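Local coordinates for NADPH-flavin oxidoreductase (Helicobacter pylori, PDB 2H0U), which binds flavin mononucleotide as cofactor and, as a member of the nitroreductase family, probably uses NAD(P)H in flavin-dependent reductions, at residues Leu84-Val89 with Thr183-Val188. Residues are numbered along the deposited sequence; the frame is centred on the assembly and turned at random.
Sequences LARKGV and TAEFGV
Phe186 and Arg86 lie side by side on one face of the antiparallel sheet of the nitroreductase fold, where the end of strand 79-86 meets the start of strand 186-195. The ring corner CZ of Phe186 sits over the centre of one guanidinium face, 3.3 Å from CZ of Arg86, with the two planes inclined at 44°. Leu84 CD1 meets one face of the ring, and Arg86 CG approaches Phe186 CE1 obliquely at 3.3 Å. At the guanidinium edge, in its plane, are Glu185 OE1 and a water. The direct salt bridge is long, Arg86 NH1 to Glu185 OE1 being 3.6 Å, but the water closes it, accepting from NH1 and donating to OE1 and Glu185 O. Ala85 and Gly187 form a hydrogen-bonded antiparallel pair; on the sheet face opposite the ring, the Ala85 side chain packs on helix 131-155. Where such a ladder runs out into loops, side chains and water bonded to backbone carbonyls can continue it. Lys87 N donates a hydrogen bond to Glu185 O (3.0 Å), from 48° out of the carbonyl plane. Extended beyond CG (chi2 -176°), the lysine chain spans the bend of 183-186 and carries NZ to Thr183 O, a 2.8 Å hydrogen bond in the carbonyl plane.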
ATOM      1  N   LEU A  84      -7.489  -7.829  -6.947  1.00  7.53           N
ATOM      2  CA  LEU A  84      -8.682  -7.081  -7.358  1.00  7.67           C
ATOM      3  C   LEU A  84      -9.142  -6.189  -6.212  1.00  7.49           C
ATOM      4  O   LEU A  84      -8.962  -6.520  -5.028  1.00  8.17           O
ATOM      5  CB  LEU A  84      -9.829  -8.018  -7.754  1.00  7.02           C
ATOM      6  CG  LEU A  84      -9.548  -9.224  -8.681  1.00  9.14           C
ATOM      7  CD1 LEU A  84     -10.877 -10.026  -8.783  1.00  8.62           C
ATOM      8  CD2 LEU A  84      -8.968  -8.771 -10.048  1.00  8.35           C
ATOM      9  N   ALA A  85      -9.694  -5.039  -6.588  1.00  8.61           N
ATOM     10  CA  ALA A  85     -10.276  -4.071  -5.662  1.00  8.66           C
ATOM     11  C   ALA A  85     -11.747  -3.864  -6.060  1.00  9.81           C
ATOM     12  O   ALA A  85     -12.115  -3.942  -7.262  1.00  9.70           O
ATOM     13  CB  ALA A  85      -9.512  -2.779  -5.726  1.00  8.44           C
ATOM     14  N   ARG A  86     -12.611  -3.738  -5.058  1.00 10.48           N
ATOM     15  CA  ARG A  86     -14.026  -3.561  -5.358  1.00 10.97           C
ATOM     16  C   ARG A  86     -14.362  -2.137  -5.815  1.00 10.84           C
ATOM     17  O   ARG A  86     -13.753  -1.145  -5.375  1.00 10.91           O
ATOM     18  CB  ARG A  86     -14.862  -3.920  -4.131  1.00 11.16           C
ATOM     19  CG  ARG A  86     -14.977  -5.418  -3.910  1.00 12.55           C
ATOM     20  CD  ARG A  86     -15.896  -5.723  -2.748  1.00 14.40           C
ATOM     21  NE  ARG A  86     -15.938  -7.164  -2.478  1.00 15.42           N
ATOM     22  CZ  ARG A  86     -16.796  -8.008  -3.037  1.00 19.99           C
ATOM     23  NH1 ARG A  86     -17.668  -7.572  -3.937  1.00 16.72           N
ATOM     24  NH2 ARG A  86     -16.753  -9.307  -2.714  1.00 20.51           N
ATOM     25  N   LYS A  87     -15.334  -2.064  -6.704  1.00 11.43           N
ATOM     26  CA  LYS A  87     -15.864  -0.827  -7.229  1.00 13.63           C
ATOM     27  C   LYS A  87     -17.082  -0.403  -6.428  1.00 13.89           C
ATOM     28  O   LYS A  87     -17.838  -1.263  -5.951  1.00 13.15           O
ATOM     29  CB  LYS A  87     -16.322  -1.087  -8.670  1.00 14.16           C
ATOM     30  CG  LYS A  87     -15.158  -1.367  -9.590  1.00 14.19           C
ATOM     31  CD  LYS A  87     -15.596  -1.523 -10.989  1.00 17.59           C
ATOM     32  CE  LYS A  87     -14.347  -1.531 -11.875  1.00 18.80           C
ATOM     33  NZ  LYS A  87     -14.672  -1.838 -13.289  1.00 20.48           N
ATOM     34  N   GLY A  88     -17.275   0.911  -6.352  1.00 15.02           N
ATOM     35  CA  GLY A  88     -18.500   1.538  -5.809  1.00 17.12           C
ATOM     36  C   GLY A  88     -18.719   1.180  -4.343  1.00 16.83           C
ATOM     37  O   GLY A  88     -19.835   0.886  -3.938  1.00 17.17           O
ATOM     38  N   VAL A  89     -17.662   1.259  -3.552  1.00 16.75           N
ATOM     39  CA  VAL A  89     -17.722   0.818  -2.148  1.00 17.58           C
ATOM     40  C   VAL A  89     -18.098   2.067  -1.346  1.00 18.17           C
ATOM     41  O   VAL A  89     -17.225   2.792  -0.850  1.00 19.44           O
ATOM     42  CB  VAL A  89     -16.392   0.205  -1.680  1.00 17.99           C
ATOM     43  CG1 VAL A  89     -16.444  -0.132  -0.204  1.00 19.91           C
ATOM     44  CG2 VAL A  89     -16.090  -1.091  -2.472  1.00 14.05           C
ATOM     45  N   THR A 183     -16.785  -7.284 -13.819  1.00 18.08           N
ATOM     46  CA  THR A 183     -16.312  -5.909 -13.952  1.00 19.01           C
ATOM     47  C   THR A 183     -17.241  -4.829 -13.354  1.00 18.84           C
ATOM     48  O   THR A 183     -16.852  -3.658 -13.203  1.00 19.89           O
ATOM     49  CB  THR A 183     -15.972  -5.566 -15.419  1.00 19.56           C
ATOM     50  OG1 THR A 183     -17.156  -5.620 -16.227  1.00 21.53           O
ATOM     51  CG2 THR A 183     -14.913  -6.535 -15.965  1.00 19.30           C
ATOM     52  N   ALA A 184     -18.454  -5.233 -12.991  1.00 18.40           N
ATOM     53  CA  ALA A 184     -19.394  -4.363 -12.287  1.00 18.36           C
ATOM     54  C   ALA A 184     -18.958  -4.209 -10.820  1.00 17.60           C
ATOM     55  O   ALA A 184     -19.112  -3.121 -10.226  1.00 18.09           O
ATOM     56  CB  ALA A 184     -20.792  -4.952 -12.345  1.00 19.04           C
ATOM     57  N   GLU A 185     -18.413  -5.303 -10.276  1.00 16.94           N
ATOM     58  CA  GLU A 185     -18.094  -5.450  -8.858  1.00 16.17           C
ATOM     59  C   GLU A 185     -16.622  -5.176  -8.528  1.00 13.90           C
ATOM     60  O   GLU A 185     -16.328  -4.754  -7.420  1.00 12.24           O
ATOM     61  CB  GLU A 185     -18.382  -6.876  -8.394  1.00 16.90           C
ATOM     62  CG  GLU A 185     -19.847  -7.287  -8.431  1.00 23.85           C
ATOM     63  CD  GLU A 185     -20.653  -6.506  -7.423  1.00 32.60           C
ATOM     64  OE1 GLU A 185     -20.257  -6.470  -6.232  1.00 36.60           O
ATOM     65  OE2 GLU A 185     -21.670  -5.904  -7.826  1.00 37.59           O
ATOM     66  N   PHE A 186     -15.726  -5.500  -9.463  1.00 12.99           N
ATOM     67  CA  PHE A 186     -14.259  -5.442  -9.240  1.00 12.61           C
ATOM     68  C   PHE A 186     -13.543  -4.848 -10.433  1.00 12.31           C
ATOM     69  O   PHE A 186     -14.012  -4.937 -11.574  1.00 12.10           O
ATOM     70  CB  PHE A 186     -13.667  -6.854  -9.088  1.00 13.04           C
ATOM     71  CG  PHE A 186     -14.067  -7.561  -7.835  1.00 14.46           C
ATOM     72  CD1 PHE A 186     -13.347  -7.370  -6.674  1.00 13.21           C
ATOM     73  CD2 PHE A 186     -15.123  -8.472  -7.835  1.00 17.62           C
ATOM     74  CE1 PHE A 186     -13.698  -8.039  -5.512  1.00 16.36           C
ATOM     75  CE2 PHE A 186     -15.484  -9.141  -6.667  1.00 17.11           C
ATOM     76  CZ  PHE A 186     -14.758  -8.931  -5.520  1.00 17.66           C
ATOM     77  N   GLY A 187     -12.344  -4.337 -10.171  1.00 10.99           N
ATOM     78  CA  GLY A 187     -11.400  -4.024 -11.236  1.00 10.48           C
ATOM     79  C   GLY A 187     -10.062  -4.617 -10.832  1.00 10.90           C
ATOM     80  O   GLY A 187      -9.827  -4.923  -9.647  1.00 10.02           O
ATOM     81  N   VAL A 188      -9.168  -4.802 -11.794  1.00 10.42           N
ATOM     82  CA  VAL A 188      -7.811  -5.234 -11.417  1.00 10.15           C
ATOM     83  C   VAL A 188      -7.072  -4.052 -10.808  1.00 10.43           C
ATOM     84  O   VAL A 188      -7.086  -2.940 -11.355  1.00  9.82           O
ATOM     85  CB  VAL A 188      -7.032  -5.783 -12.649  1.00 10.92           C
ATOM     86  CG1 VAL A 188      -5.554  -6.078 -12.303  1.00 11.25           C
ATOM     87  CG2 VAL A 188      -7.724  -7.076 -13.199  1.00  9.89           C
TER
HETATM   88  O   HOH W   1     -18.150  -5.043  -5.360  1.00 22.90           O
HETATM   89  O   HOH W   2     -20.045  -2.384  -7.614  1.00 42.45           O